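Local coordinates for FYVE, RhoGEF and PH domain-containing protein 5 (Homo sapiens, PDB 3MPX) that activates the small GTPase CDC42 by exchanging its bound GDP for free GTP, and mediates CDC42 activation in response to VEGF, at residues P260-L265 against L271-Q276; L221-H226 against R242-E247. All blocks are in the same frame, centred on the assembly; numbering follows the deposited sequence.

Interaction 1 of 2, residues P260-L265 against L271-Q276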
loop_
_atom_site.group_PDB
_atom_site.type_symbol
_atom_site.label_atom_id
_atom_site.label_comp_id
_atom_site.label_asym_id
_atom_site.label_seq_id
_atom_site.Cartn_x
_atom_site.Cartn_y
_atom_site.Cartn_z
ATOM N N PRO A 260 -7.828 10.213 -24.718
ATOM C CA PRO A 260 -8.220 9.846 -23.343
ATOM C C PRO A 260 -7.142 9.996 -22.266
ATOM O O PRO A 260 -5.984 9.589 -22.452
ATOM C CB PRO A 260 -8.617 8.381 -23.481
ATOM C CG PRO A 260 -7.806 7.872 -24.613
ATOM C CD PRO A 260 -7.716 9.019 -25.581
ATOM N N ARG A 261 -7.548 10.543 -21.111
ATOM C CA ARG A 261 -6.669 10.716 -19.959
ATOM C C ARG A 261 -7.370 10.185 -18.698
ATOM O O ARG A 261 -8.469 10.659 -18.365
ATOM C CB ARG A 261 -6.228 12.195 -19.775
ATOM C CG ARG A 261 -5.425 12.807 -20.937
ATOM C CD ARG A 261 -3.990 12.305 -21.067
ATOM N NE ARG A 261 -3.803 11.404 -22.213
ATOM C CZ ARG A 261 -3.297 11.769 -23.390
ATOM N NH1 ARG A 261 -2.920 13.028 -23.600
ATOM N NH2 ARG A 261 -3.154 10.874 -24.366
ATOM N N HIS A 262 -6.744 9.198 -18.008
ATOM C CA HIS A 262 -7.313 8.617 -16.798
ATOM C C HIS A 262 -6.830 9.373 -15.582
ATOM O O HIS A 262 -5.625 9.497 -15.399
ATOM C CB HIS A 262 -7.016 7.113 -16.691
ATOM C CG HIS A 262 -7.848 6.444 -15.650
ATOM N ND1 HIS A 262 -9.118 5.985 -15.936
ATOM C CD2 HIS A 262 -7.607 6.283 -14.325
ATOM C CE1 HIS A 262 -9.593 5.521 -14.793
ATOM N NE2 HIS A 262 -8.718 5.681 -13.793
ATOM N N LEU A 263 -7.762 9.866 -14.739
ATOM C CA LEU A 263 -7.459 10.696 -13.561
ATOM C C LEU A 263 -7.574 10.020 -12.189
ATOM O O LEU A 263 -8.676 9.606 -11.813
ATOM C CB LEU A 263 -8.404 11.930 -13.513
ATOM C CG LEU A 263 -8.500 12.910 -14.686
ATOM C CD1 LEU A 263 -9.190 14.155 -14.242
ATOM C CD2 LEU A 263 -7.133 13.285 -15.240
ATOM N N PHE A 264 -6.484 10.053 -11.373
ATOM C CA PHE A 264 -6.528 9.577 -9.982
ATOM C C PHE A 264 -6.476 10.797 -9.038
ATOM O O PHE A 264 -5.410 11.379 -8.849
ATOM C CB PHE A 264 -5.393 8.604 -9.678
ATOM C CG PHE A 264 -5.391 7.318 -10.454
ATOM C CD1 PHE A 264 -6.148 6.229 -10.033
ATOM C CD2 PHE A 264 -4.597 7.173 -11.589
ATOM C CE1 PHE A 264 -6.107 5.024 -10.731
ATOM C CE2 PHE A 264 -4.575 5.960 -12.299
ATOM C CZ PHE A 264 -5.320 4.898 -11.860
ATOM N N LEU A 265 -7.636 11.209 -8.493
ATOM C CA LEU A 265 -7.746 12.367 -7.594
ATOM C C LEU A 265 -7.623 11.991 -6.092
ATOM O O LEU A 265 -8.460 11.285 -5.527
ATOM C CB LEU A 265 -9.032 13.202 -7.856
ATOM C CG LEU A 265 -9.503 14.180 -6.754
ATOM C CD1 LEU A 265 -8.772 15.495 -6.805
ATOM C CD2 LEU A 265 -10.985 14.425 -6.828
ATOM N N LEU A 271 -3.160 12.709 -10.017
ATOM C CA LEU A 271 -2.457 11.939 -11.034
ATOM C C LEU A 271 -3.217 12.086 -12.341
ATOM O O LEU A 271 -4.452 11.969 -12.370
ATOM C CB LEU A 271 -2.263 10.464 -10.653
ATOM C CG LEU A 271 -1.645 10.119 -9.279
ATOM C CD1 LEU A 271 -1.428 8.615 -9.159
ATOM C CD2 LEU A 271 -0.311 10.832 -9.040
ATOM N N TYR A 272 -2.463 12.434 -13.402
ATOM C CA TYR A 272 -2.926 12.673 -14.768
ATOM C C TYR A 272 -2.243 11.616 -15.587
ATOM O O TYR A 272 -1.016 11.632 -15.705
ATOM C CB TYR A 272 -2.499 14.086 -15.203
ATOM C CG TYR A 272 -3.090 14.565 -16.508
ATOM C CD1 TYR A 272 -2.304 14.677 -17.652
ATOM C CD2 TYR A 272 -4.408 14.997 -16.578
ATOM C CE1 TYR A 272 -2.831 15.164 -18.847
ATOM C CE2 TYR A 272 -4.953 15.459 -17.769
ATOM C CZ TYR A 272 -4.156 15.557 -18.899
ATOM O OH TYR A 272 -4.704 16.034 -20.064
ATOM N N THR A 273 -3.004 10.622 -16.044
ATOM C CA THR A 273 -2.413 9.481 -16.743
ATOM C C THR A 273 -3.016 9.275 -18.163
ATOM O O THR A 273 -3.826 10.082 -18.630
ATOM C CB THR A 273 -2.476 8.150 -15.861
ATOM O OG1 THR A 273 -3.723 7.481 -16.018
ATOM C CG2 THR A 273 -2.225 8.372 -14.378
ATOM N N TYR A 274 -2.570 8.191 -18.836
ATOM C CA TYR A 274 -3.054 7.725 -20.120
ATOM C C TYR A 274 -3.373 6.223 -19.990
ATOM O O TYR A 274 -2.470 5.411 -19.711
ATOM C CB TYR A 274 -2.052 7.964 -21.264
ATOM C CG TYR A 274 -2.349 7.106 -22.479
ATOM C CD1 TYR A 274 -3.474 7.343 -23.271
ATOM C CD2 TYR A 274 -1.532 6.030 -22.814
ATOM C CE1 TYR A 274 -3.775 6.533 -24.369
ATOM C CE2 TYR A 274 -1.833 5.199 -23.897
ATOM C CZ TYR A 274 -2.948 5.465 -24.681
ATOM O OH TYR A 274 -3.234 4.682 -25.771
ATOM N N PRO A 275 -4.628 5.822 -20.266
ATOM C CA PRO A 275 -4.963 4.397 -20.169
ATOM C C PRO A 275 -4.432 3.555 -21.323
ATOM O O PRO A 275 -4.786 3.783 -22.476
ATOM C CB PRO A 275 -6.493 4.383 -20.100
ATOM C CG PRO A 275 -6.936 5.694 -20.605
ATOM C CD PRO A 275 -5.802 6.649 -20.605
ATOM N N GLN A 276 -3.610 2.556 -21.000
ATOM C CA GLN A 276 -3.034 1.624 -21.981
ATOM C C GLN A 276 -3.891 0.349 -22.154
ATOM O O GLN A 276 -4.702 0.036 -21.282
ATOM C CB GLN A 276 -1.581 1.255 -21.610
ATOM C CG GLN A 276 -0.614 2.439 -21.592
ATOM C CD GLN A 276 0.676 2.152 -20.850
ATOM O OE1 GLN A 276 1.187 3.000 -20.100
ATOM N NE2 GLN A 276 1.255 0.969 -21.058
#

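Interaction 2 of 2, residues L221-H226 against R242-E247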
loop_
_atom_site.group_PDB
_atom_site.type_symbol
_atom_site.label_atom_id
_atom_site.label_comp_id
_atom_site.label_asym_id
_atom_site.label_seq_id
_atom_site.Cartn_x
_atom_site.Cartn_y
_atom_site.Cartn_z
ATOM N N LEU A 221 -4.934 2.234 2.155
ATOM C CA LEU A 221 -3.639 1.587 1.948
ATOM C C LEU A 221 -3.723 0.667 0.730
ATOM O O LEU A 221 -2.813 0.664 -0.098
ATOM C CB LEU A 221 -3.178 0.803 3.207
ATOM C CG LEU A 221 -1.780 0.132 3.144
ATOM C CD1 LEU A 221 -0.689 1.127 2.744
ATOM C CD2 LEU A 221 -1.411 -0.508 4.471
ATOM N N GLN A 222 -4.847 -0.056 0.599
ATOM C CA GLN A 222 -5.103 -0.938 -0.525
ATOM C C GLN A 222 -5.209 -0.133 -1.819
ATOM O O GLN A 222 -4.481 -0.451 -2.756
ATOM C CB GLN A 222 -6.364 -1.797 -0.282
ATOM C CG GLN A 222 -6.814 -2.600 -1.506
ATOM C CD GLN A 222 -7.722 -3.730 -1.141
ATOM O OE1 GLN A 222 -7.384 -4.911 -1.286
ATOM N NE2 GLN A 222 -8.904 -3.395 -0.688
ATOM N N LYS A 223 -6.076 0.914 -1.869
ATOM C CA LYS A 223 -6.240 1.744 -3.075
ATOM C C LYS A 223 -4.896 2.220 -3.604
ATOM O O LYS A 223 -4.593 1.969 -4.770
ATOM C CB LYS A 223 -7.179 2.945 -2.844
ATOM C CG LYS A 223 -8.665 2.593 -2.888
ATOM C CD LYS A 223 -9.567 3.716 -2.363
ATOM C CE LYS A 223 -9.786 3.720 -0.864
ATOM N NZ LYS A 223 -10.119 5.080 -0.351
ATOM N N LEU A 224 -4.052 2.801 -2.712
ATOM C CA LEU A 224 -2.743 3.347 -3.066
ATOM C C LEU A 224 -1.755 2.271 -3.508
ATOM O O LEU A 224 -0.935 2.554 -4.398
ATOM C CB LEU A 224 -2.156 4.226 -1.948
ATOM C CG LEU A 224 -3.066 5.365 -1.355
ATOM C CD1 LEU A 224 -2.273 6.273 -0.415
ATOM C CD2 LEU A 224 -3.798 6.192 -2.441
ATOM N N VAL A 225 -1.855 1.028 -2.958
ATOM C CA VAL A 225 -0.944 -0.044 -3.389
ATOM C C VAL A 225 -1.322 -0.491 -4.822
ATOM O O VAL A 225 -0.432 -0.629 -5.684
ATOM C CB VAL A 225 -0.805 -1.221 -2.390
ATOM C CG1 VAL A 225 -0.072 -2.403 -3.024
ATOM C CG2 VAL A 225 -0.077 -0.786 -1.114
ATOM N N HIS A 226 -2.641 -0.636 -5.095
ATOM C CA HIS A 226 -3.112 -1.031 -6.420
ATOM C C HIS A 226 -2.898 0.078 -7.476
ATOM O O HIS A 226 -2.534 -0.253 -8.617
ATOM C CB HIS A 226 -4.556 -1.496 -6.358
ATOM C CG HIS A 226 -4.700 -2.833 -5.706
ATOM N ND1 HIS A 226 -4.504 -4.006 -6.417
ATOM C CD2 HIS A 226 -5.002 -3.146 -4.423
ATOM C CE1 HIS A 226 -4.693 -4.991 -5.546
ATOM N NE2 HIS A 226 -4.997 -4.523 -4.334
ATOM N N ARG A 242 -2.578 11.429 2.988
ATOM C CA ARG A 242 -3.009 11.207 1.603
ATOM C C ARG A 242 -4.166 10.200 1.565
ATOM O O ARG A 242 -4.119 9.165 2.232
ATOM C CB ARG A 242 -1.833 10.771 0.706
ATOM C CG ARG A 242 -2.166 10.632 -0.771
ATOM C CD ARG A 242 -0.935 10.403 -1.642
ATOM N NE ARG A 242 -0.173 11.632 -1.885
ATOM C CZ ARG A 242 1.015 11.700 -2.494
ATOM N NH1 ARG A 242 1.598 10.603 -2.955
ATOM N NH2 ARG A 242 1.627 12.866 -2.641
ATOM N N GLU A 243 -5.229 10.553 0.836
ATOM C CA GLU A 243 -6.422 9.733 0.732
ATOM C C GLU A 243 -6.989 9.818 -0.665
ATOM O O GLU A 243 -7.164 10.916 -1.174
ATOM C CB GLU A 243 -7.465 10.133 1.798
ATOM N N PHE A 244 -7.229 8.656 -1.296
ATOM C CA PHE A 244 -7.817 8.517 -2.637
ATOM C C PHE A 244 -9.264 9.040 -2.585
ATOM O O PHE A 244 -10.010 8.659 -1.679
ATOM C CB PHE A 244 -7.804 7.029 -3.082
ATOM C CG PHE A 244 -8.617 6.747 -4.325
ATOM C CD1 PHE A 244 -10.000 6.580 -4.252
ATOM C CD2 PHE A 244 -8.017 6.717 -5.576
ATOM C CE1 PHE A 244 -10.757 6.368 -5.402
ATOM C CE2 PHE A 244 -8.774 6.474 -6.723
ATOM C CZ PHE A 244 -10.138 6.298 -6.626
ATOM N N LEU A 245 -9.677 9.849 -3.580
ATOM C CA LEU A 245 -11.037 10.414 -3.606
ATOM C C LEU A 245 -11.851 10.009 -4.820
ATOM O O LEU A 245 -12.996 9.594 -4.632
ATOM C CB LEU A 245 -11.016 11.942 -3.475
ATOM C CG LEU A 245 -10.338 12.502 -2.214
ATOM C CD1 LEU A 245 -10.005 13.946 -2.409
ATOM C CD2 LEU A 245 -11.198 12.286 -0.953
ATOM N N LYS A 246 -11.292 10.128 -6.048
ATOM C CA LYS A 246 -12.009 9.756 -7.279
ATOM C C LYS A 246 -11.076 9.335 -8.432
ATOM O O LYS A 246 -9.974 9.870 -8.585
ATOM C CB LYS A 246 -12.933 10.904 -7.749
ATOM C CG LYS A 246 -14.025 10.494 -8.746
ATOM C CD LYS A 246 -14.973 11.644 -9.106
ATOM N N GLU A 247 -11.539 8.366 -9.248
ATOM C CA GLU A 247 -10.859 7.963 -10.468
ATOM C C GLU A 247 -11.872 8.035 -11.622
ATOM O O GLU A 247 -13.070 8.236 -11.375
ATOM C CB GLU A 247 -10.081 6.643 -10.353
ATOM C CG GLU A 247 -10.838 5.339 -10.486
ATOM C CD GLU A 247 -9.928 4.133 -10.313
ATOM O OE1 GLU A 247 -9.127 3.855 -11.234
ATOM O OE2 GLU A 247 -10.005 3.473 -9.251
#

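Interaction 1 of 2, residues P260-L265 against L271-Q276
Y272 carries its CG anti to the backbone N (chi1 -171°) and L263 its CG anti to the carbonyl carbon (chi1 -56°), settings that lay phenol and leucine branch alongside each other, pointing the same way, with L263 CD2 3.5 Å from Y272 CD2. The outer end of the phenol is met by R261. The arginine chain, bent at chi2 and chi3, brings R261 CG within 3.4 Å of Y272 OH, while the guanidinium stands 83° from the ring plane; methylenes, rather than a stacked guanidinium, make this contact. R261 NE also makes a weak hydrogen bond to P260 O, consistent with the bent chain.

F264 and L271 form a hydrogen-bonded antiparallel pair, F264 N donating to L271 O at 3.0 Å and L271 N to F264 O at 2.9 Å. Next along, H262 O receives two donors from T273, arriving from opposite faces of the carbonyl plane: the amide N at 2.9 Å and OG1 at 2.8 Å. The threonine's other branch, CG2, lies in the plane of the F264 ring at its edge, 3.9 Å from CD2.

Together these contacts define a PH-domain hairpin, strands 257-266 and 269-275, flanked in the sheet by strands 244-254 and 281-288. L263 and Y272 pack against L317 of strand 314-318. On the other face, Y281 stacks on H262 and meets F264 edge-to-face, V231 touches F264 and T273, and the H262 imidazole is bonded through ND1 to T249.

Interaction 2 of 2, residues L221-H226 against R242-E247
Apolar and aliphatic packing, with no hydrogen bond between the two segments, sets helix 218-230, through K223 and L224, against F244 on strand 244-254 of the first PH domain and R242 in the loop leading into it. The lysine does its packing with its methylenes: CD lies 3.5 Å from F244 CD1, and the two side chains cross at about a right angle. A bend at chi3 (-86°) leaves K223 NZ beside the F244 backbone, 4.1 Å from F244 CB, where it is hydrogen-bonded to N220 OD1. L224 comes in beside it, placing CD2 4.1 Å from F244 CB, while its other methyl, CD1, reaches 4.4 Å from R242 CG. N220 OD1 also accepts from the backbone N of F244, a polar bridge from the helix to the strand. An alanine in place of K223 would probably uncover the CD1 side of the F244 ring and leave N220 OD1 without its ammonium partner. The guanidinium of R242 is salt-bridged to D268. Elsewhere on the helix, L221, Q222 and V225 touch F174 of helix 162-184, in the DH domain. The contact is thus small and made by hydrocarbon, while N220, bonded to both K223 NZ and F244 N, probably helps to position helix and strand.

Interactions 1 and 2 show how a domain's internal sheet and its attachment to a preceding helix can meet on neighbouring strands of one sheet. Their centres lie 14 Å apart, yet they touch directly, since strands 244-254 and 257-266 are adjacent. At L265 two probable hydrogen bonds join them, L265 N to K246 O and L265 O to L245 N, each 2.7 Å; L245 and K246 both face L265, a classic beta bulge. E247 adds a side-chain link, its OE1 3.3 Å from F264 CE1 and bonded to H262 NE2. The hairpin of interaction 1 is thereby tied, through one strand, to the helix of interaction 2.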